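Local coordinates for YdhT protein (Bacillus subtilis, PDB 3CBW) that hydrolyses internal beta-1,4-mannosidic linkages in mannan, galactomannan and glucomannan, acting as a secreted endo-beta-mannanase in glucomannan degradation, at residues Q68-G80 against S90-Y102. The protein carries 3 engineered substitutions. Residues are numbered along the deposited sequence; the frame is centred on the assembly and turned at random.
Sequences QSPAIYGCDYARG and SIDVSCNGDLMSY
The C75-C95 disulfide and the packing around it join a barrel strand to the helix that follows it, strand 72-79 and helix 96-102 running nearly antiparallel (166°) in a beta-alpha-beta unit of this GH26 TIM barrel. The two sulfurs, C75 SG and C95 SG, lie 2.2 Å apart, with L99 laying its methyls beside C75 CB. Toward the C-terminal end of the helix, Y102 suits a place that needs both an apolar face and a polar tip: Y73 CB sits over its ring in a CH-pi contact, 3.7 Å from the centroid, while Y102 OH donates to a lone pair of P70 O at 2.6 Å. The rings of Y73 and Y102 are nearly parallel but barely overlap, and Y73 sends its hydroxyl on to S55.

Beyond the disulfide, V93 packs on one face of the Y77 ring, its CG1 over the ring centre, 3.6 Å from the Y77 centroid; C95 SG meets the ring edge. With CG anti to the carbonyl carbon (chi1 -77°), the ring extends to N96, and Y77 OH gives a 2.7 Å hydrogen bond to a lone pair of N96 OD1. A leucine here would probably leave N96 OD1 without this donor and V93 without its aromatic face. Further on, the backbones meet in a single bridge at A78 and I91, where D92 N donates to Y77 O. S90 O is gripped twice by R79, its N and NE arriving from opposite faces of the carbonyl plane; bends at chi2 and chi3 curl the arginine back for this, and D92 CB lies over one face of its guanidinium. A covalent link flanked by largely buried hydrogen bonds would be expected to make the connection stiff, close to the probable substrate-binding H114, which D76 on the same strand hydrogen-bonds.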
loop_
_atom_site.group_PDB
_atom_site.type_symbol
_atom_site.label_atom_id
_atom_site.label_comp_id
_atom_site.label_asym_id
_atom_site.label_seq_id
_atom_site.Cartn_x
_atom_site.Cartn_y
_atom_site.Cartn_z
ATOM N N GLN A 68 -7.313 6.119 -20.273
ATOM C CA GLN A 68 -6.506 5.051 -19.700
ATOM C C GLN A 68 -7.019 4.719 -18.318
ATOM O O GLN A 68 -7.674 5.537 -17.679
ATOM C CB GLN A 68 -5.052 5.501 -19.596
ATOM C CG GLN A 68 -4.396 5.838 -20.932
ATOM C CD GLN A 68 -4.143 4.615 -21.779
ATOM O OE1 GLN A 68 -3.670 3.583 -21.291
ATOM N NE2 GLN A 68 -4.452 4.721 -23.062
ATOM N N SER A 69 -6.692 3.522 -17.841
ATOM C CA SER A 69 -7.064 3.105 -16.488
ATOM C C SER A 69 -5.817 2.880 -15.634
ATOM O O SER A 69 -4.780 2.487 -16.164
ATOM C CB SER A 69 -7.883 1.816 -16.518
ATOM O OG SER A 69 -9.072 1.986 -17.265
ATOM N N PRO A 70 -5.922 3.095 -14.305
ATOM C CA PRO A 70 -4.746 2.861 -13.459
ATOM C C PRO A 70 -4.297 1.404 -13.504
ATOM O O PRO A 70 -5.133 0.486 -13.505
ATOM C CB PRO A 70 -5.234 3.228 -12.050
ATOM C CG PRO A 70 -6.737 3.185 -12.115
ATOM C CD PRO A 70 -7.088 3.563 -13.533
ATOM N N ALA A 71 -2.989 1.177 -13.568
ATOM C CA ALA A 71 -2.472 -0.188 -13.509
ATOM C C ALA A 71 -2.802 -0.876 -12.182
ATOM O O ALA A 71 -3.132 -2.069 -12.161
ATOM C CB ALA A 71 -0.979 -0.219 -13.784
ATOM N N ILE A 72 -2.714 -0.129 -11.081
ATOM C CA ILE A 72 -2.980 -0.648 -9.751
ATOM C C ILE A 72 -4.286 -0.072 -9.214
ATOM O O ILE A 72 -4.553 1.128 -9.358
ATOM C CB ILE A 72 -1.822 -0.282 -8.806
ATOM C CG1 ILE A 72 -0.541 -0.974 -9.278
ATOM C CG2 ILE A 72 -2.160 -0.652 -7.346
ATOM C CD1 ILE A 72 0.712 -0.413 -8.655
ATOM N N TYR A 73 -5.117 -0.935 -8.624
ATOM C CA TYR A 73 -6.364 -0.470 -8.018
ATOM C C TYR A 73 -6.403 -0.921 -6.575
ATOM O O TYR A 73 -6.189 -2.099 -6.276
ATOM C CB TYR A 73 -7.579 -0.964 -8.787
ATOM C CG TYR A 73 -8.773 -0.046 -8.676
ATOM C CD1 TYR A 73 -8.692 1.286 -9.069
ATOM C CD2 TYR A 73 -10.006 -0.518 -8.220
ATOM C CE1 TYR A 73 -9.797 2.136 -8.984
ATOM C CE2 TYR A 73 -11.124 0.331 -8.141
ATOM C CZ TYR A 73 -11.008 1.645 -8.540
ATOM O OH TYR A 73 -12.096 2.497 -8.497
ATOM N N GLY A 74 -6.653 0.037 -5.680
ATOM C CA GLY A 74 -6.593 -0.230 -4.262
ATOM C C GLY A 74 -7.937 -0.377 -3.590
ATOM O O GLY A 74 -8.910 0.295 -3.958
ATOM N N CYS A 75 -7.976 -1.243 -2.575
ATOM C CA CYS A 75 -9.118 -1.334 -1.661
ATOM C C CYS A 75 -8.594 -1.359 -0.240
ATOM O O CYS A 75 -7.480 -1.813 0.008
ATOM C CB CYS A 75 -9.944 -2.604 -1.933
ATOM S SG CYS A 75 -11.206 -3.080 -0.629
ATOM N N ASP A 76 -9.399 -0.878 0.700
ATOM C CA ASP A 76 -9.048 -1.002 2.112
ATOM C C ASP A 76 -10.166 -1.779 2.786
ATOM O O ASP A 76 -11.332 -1.407 2.719
ATOM C CB ASP A 76 -8.829 0.386 2.718
ATOM C CG ASP A 76 -8.182 0.343 4.087
ATOM O OD1 ASP A 76 -8.734 -0.299 5.008
ATOM O OD2 ASP A 76 -7.124 1.001 4.238
ATOM N N TYR A 77 -9.808 -2.898 3.399
ATOM C CA TYR A 77 -10.783 -3.760 4.048
ATOM C C TYR A 77 -11.321 -3.196 5.368
ATOM O O TYR A 77 -12.371 -3.655 5.853
ATOM C CB TYR A 77 -10.130 -5.079 4.418
ATOM C CG TYR A 77 -9.860 -6.136 3.367
ATOM C CD1 TYR A 77 -10.487 -6.153 2.111
ATOM C CD2 TYR A 77 -9.031 -7.199 3.691
ATOM C CE1 TYR A 77 -10.251 -7.201 1.204
ATOM C CE2 TYR A 77 -8.804 -8.246 2.815
ATOM C CZ TYR A 77 -9.410 -8.249 1.576
ATOM O OH TYR A 77 -9.171 -9.319 0.745
ATOM N N ALA A 78 -10.590 -2.274 5.992
ATOM C CA ALA A 78 -10.839 -1.972 7.401
ATOM C C ALA A 78 -11.384 -0.573 7.609
ATOM O O ALA A 78 -10.720 0.421 7.306
ATOM C CB ALA A 78 -9.586 -2.200 8.222
ATOM N N ARG A 79 -12.611 -0.511 8.130
ATOM C CA ARG A 79 -13.269 0.739 8.413
ATOM C C ARG A 79 -13.115 1.002 9.914
ATOM O O ARG A 79 -14.068 0.892 10.689
ATOM C CB ARG A 79 -14.741 0.682 7.984
ATOM C CG ARG A 79 -14.979 0.550 6.444
ATOM C CD ARG A 79 -14.842 -0.882 5.867
ATOM N NE ARG A 79 -15.574 -1.836 6.696
ATOM C CZ ARG A 79 -16.872 -2.122 6.590
ATOM N NH1 ARG A 79 -17.618 -1.605 5.614
ATOM N NH2 ARG A 79 -17.420 -2.967 7.454
ATOM N N GLY A 80 -11.904 1.375 10.312
ATOM C CA GLY A 80 -11.512 1.351 11.727
ATOM C C GLY A 80 -12.085 2.438 12.619
ATOM O O GLY A 80 -11.819 2.442 13.820
ATOM N N SER A 90 -15.528 -4.338 11.694
ATOM C CA SER A 90 -14.880 -3.270 10.947
ATOM C C SER A 90 -14.259 -3.748 9.631
ATOM O O SER A 90 -14.010 -2.936 8.762
ATOM C CB SER A 90 -13.807 -2.596 11.816
ATOM O OG SER A 90 -12.732 -3.475 12.106
ATOM N N ILE A 91 -13.991 -5.043 9.514
ATOM C CA ILE A 91 -13.394 -5.620 8.313
ATOM C C ILE A 91 -14.484 -6.073 7.348
ATOM O O ILE A 91 -15.403 -6.788 7.743
ATOM C CB ILE A 91 -12.516 -6.844 8.681
ATOM C CG1 ILE A 91 -11.452 -6.496 9.737
ATOM C CG2 ILE A 91 -11.915 -7.494 7.437
ATOM C CD1 ILE A 91 -10.413 -5.508 9.281
ATOM N N ASP A 92 -14.369 -5.671 6.087
ATOM C CA ASP A 92 -15.252 -6.147 5.012
ATOM C C ASP A 92 -14.378 -6.475 3.808
ATOM O O ASP A 92 -13.473 -5.713 3.489
ATOM C CB ASP A 92 -16.290 -5.068 4.663
ATOM C CG ASP A 92 -17.304 -5.528 3.622
ATOM O OD1 ASP A 92 -18.459 -5.828 4.003
ATOM O OD2 ASP A 92 -16.968 -5.576 2.414
ATOM N N VAL A 93 -14.643 -7.600 3.152
ATOM C CA VAL A 93 -13.787 -8.063 2.058
ATOM C C VAL A 93 -14.529 -8.184 0.724
ATOM O O VAL A 93 -14.018 -8.770 -0.229
ATOM C CB VAL A 93 -13.058 -9.385 2.409
ATOM C CG1 VAL A 93 -12.303 -9.248 3.714
ATOM C CG2 VAL A 93 -14.045 -10.569 2.484
ATOM N N SER A 94 -15.710 -7.583 0.640
ATOM C CA SER A 94 -16.549 -7.698 -0.559
ATOM C C SER A 94 -15.947 -7.073 -1.823
ATOM O O SER A 94 -16.414 -7.371 -2.922
ATOM C CB SER A 94 -17.953 -7.146 -0.300
ATOM O OG SER A 94 -17.937 -5.754 -0.075
ATOM N N CYS A 95 -14.934 -6.218 -1.678
ATOM C CA CYS A 95 -14.232 -5.655 -2.834
ATOM C C CYS A 95 -13.410 -6.710 -3.583
ATOM O O CYS A 95 -12.944 -6.450 -4.684
ATOM C CB CYS A 95 -13.324 -4.506 -2.401
ATOM S SG CYS A 95 -11.962 -4.994 -1.263
ATOM N N ASN A 96 -13.240 -7.895 -2.996
ATOM C CA ASN A 96 -12.407 -8.947 -3.587
ATOM C C ASN A 96 -12.729 -9.271 -5.036
ATOM O O ASN A 96 -11.827 -9.403 -5.849
ATOM C CB ASN A 96 -12.505 -10.233 -2.783
ATOM C CG ASN A 96 -11.552 -10.272 -1.611
ATOM O OD1 ASN A 96 -10.701 -9.404 -1.445
ATOM N ND2 ASN A 96 -11.676 -11.310 -0.800
ATOM N N GLY A 97 -14.010 -9.429 -5.364
ATOM C CA GLY A 97 -14.399 -9.762 -6.738
ATOM C C GLY A 97 -13.798 -8.789 -7.744
ATOM O O GLY A 97 -13.214 -9.196 -8.753
ATOM N N ASP A 98 -13.937 -7.495 -7.464
ATOM C CA ASP A 98 -13.399 -6.447 -8.324
ATOM C C ASP A 98 -11.875 -6.469 -8.393
ATOM O O ASP A 98 -11.297 -6.192 -9.446
ATOM C CB ASP A 98 -13.900 -5.077 -7.881
ATOM C CG ASP A 98 -15.343 -4.828 -8.294
ATOM O OD1 ASP A 98 -15.816 -5.437 -9.278
ATOM O OD2 ASP A 98 -16.012 -4.015 -7.633
ATOM N N LEU A 99 -11.227 -6.815 -7.284
ATOM C CA LEU A 99 -9.770 -6.914 -7.294
ATOM C C LEU A 99 -9.290 -8.071 -8.170
ATOM O O LEU A 99 -8.329 -7.930 -8.928
ATOM C CB LEU A 99 -9.247 -7.068 -5.875
ATOM C CG LEU A 99 -9.524 -5.942 -4.873
ATOM C CD1 LEU A 99 -8.888 -6.262 -3.536
ATOM C CD2 LEU A 99 -9.058 -4.578 -5.371
ATOM N N MET A 100 -9.954 -9.216 -8.052
ATOM C CA MET A 100 -9.631 -10.367 -8.891
ATOM C C MET A 100 -9.864 -10.062 -10.366
ATOM O O MET A 100 -9.036 -10.386 -11.216
ATOM C CB MET A 100 -10.453 -11.580 -8.456
ATOM C CG MET A 100 -10.183 -12.025 -7.015
ATOM S SD MET A 100 -11.126 -13.463 -6.415
ATOM C CE MET A 100 -12.289 -13.600 -7.787
ATOM N N SER A 101 -10.967 -9.388 -10.659
ATOM C CA SER A 101 -11.275 -9.004 -12.028
ATOM C C SER A 101 -10.254 -8.019 -12.566
ATOM O O SER A 101 -9.912 -8.055 -13.753
ATOM C CB SER A 101 -12.669 -8.395 -12.111
ATOM O OG SER A 101 -13.659 -9.333 -11.735
ATOM N N TYR A 102 -9.754 -7.146 -11.689
ATOM C CA TYR A 102 -8.762 -6.165 -12.115
ATOM C C TYR A 102 -7.494 -6.857 -12.589
ATOM O O TYR A 102 -6.937 -6.490 -13.637
ATOM C CB TYR A 102 -8.447 -5.142 -11.009
ATOM C CG TYR A 102 -8.214 -3.754 -11.562
ATOM C CD1 TYR A 102 -6.930 -3.258 -11.762
ATOM C CD2 TYR A 102 -9.291 -2.943 -11.911
ATOM C CE1 TYR A 102 -6.727 -1.995 -12.297
ATOM C CE2 TYR A 102 -9.099 -1.672 -12.434
ATOM C CZ TYR A 102 -7.813 -1.201 -12.621
ATOM O OH TYR A 102 -7.649 0.052 -13.160
#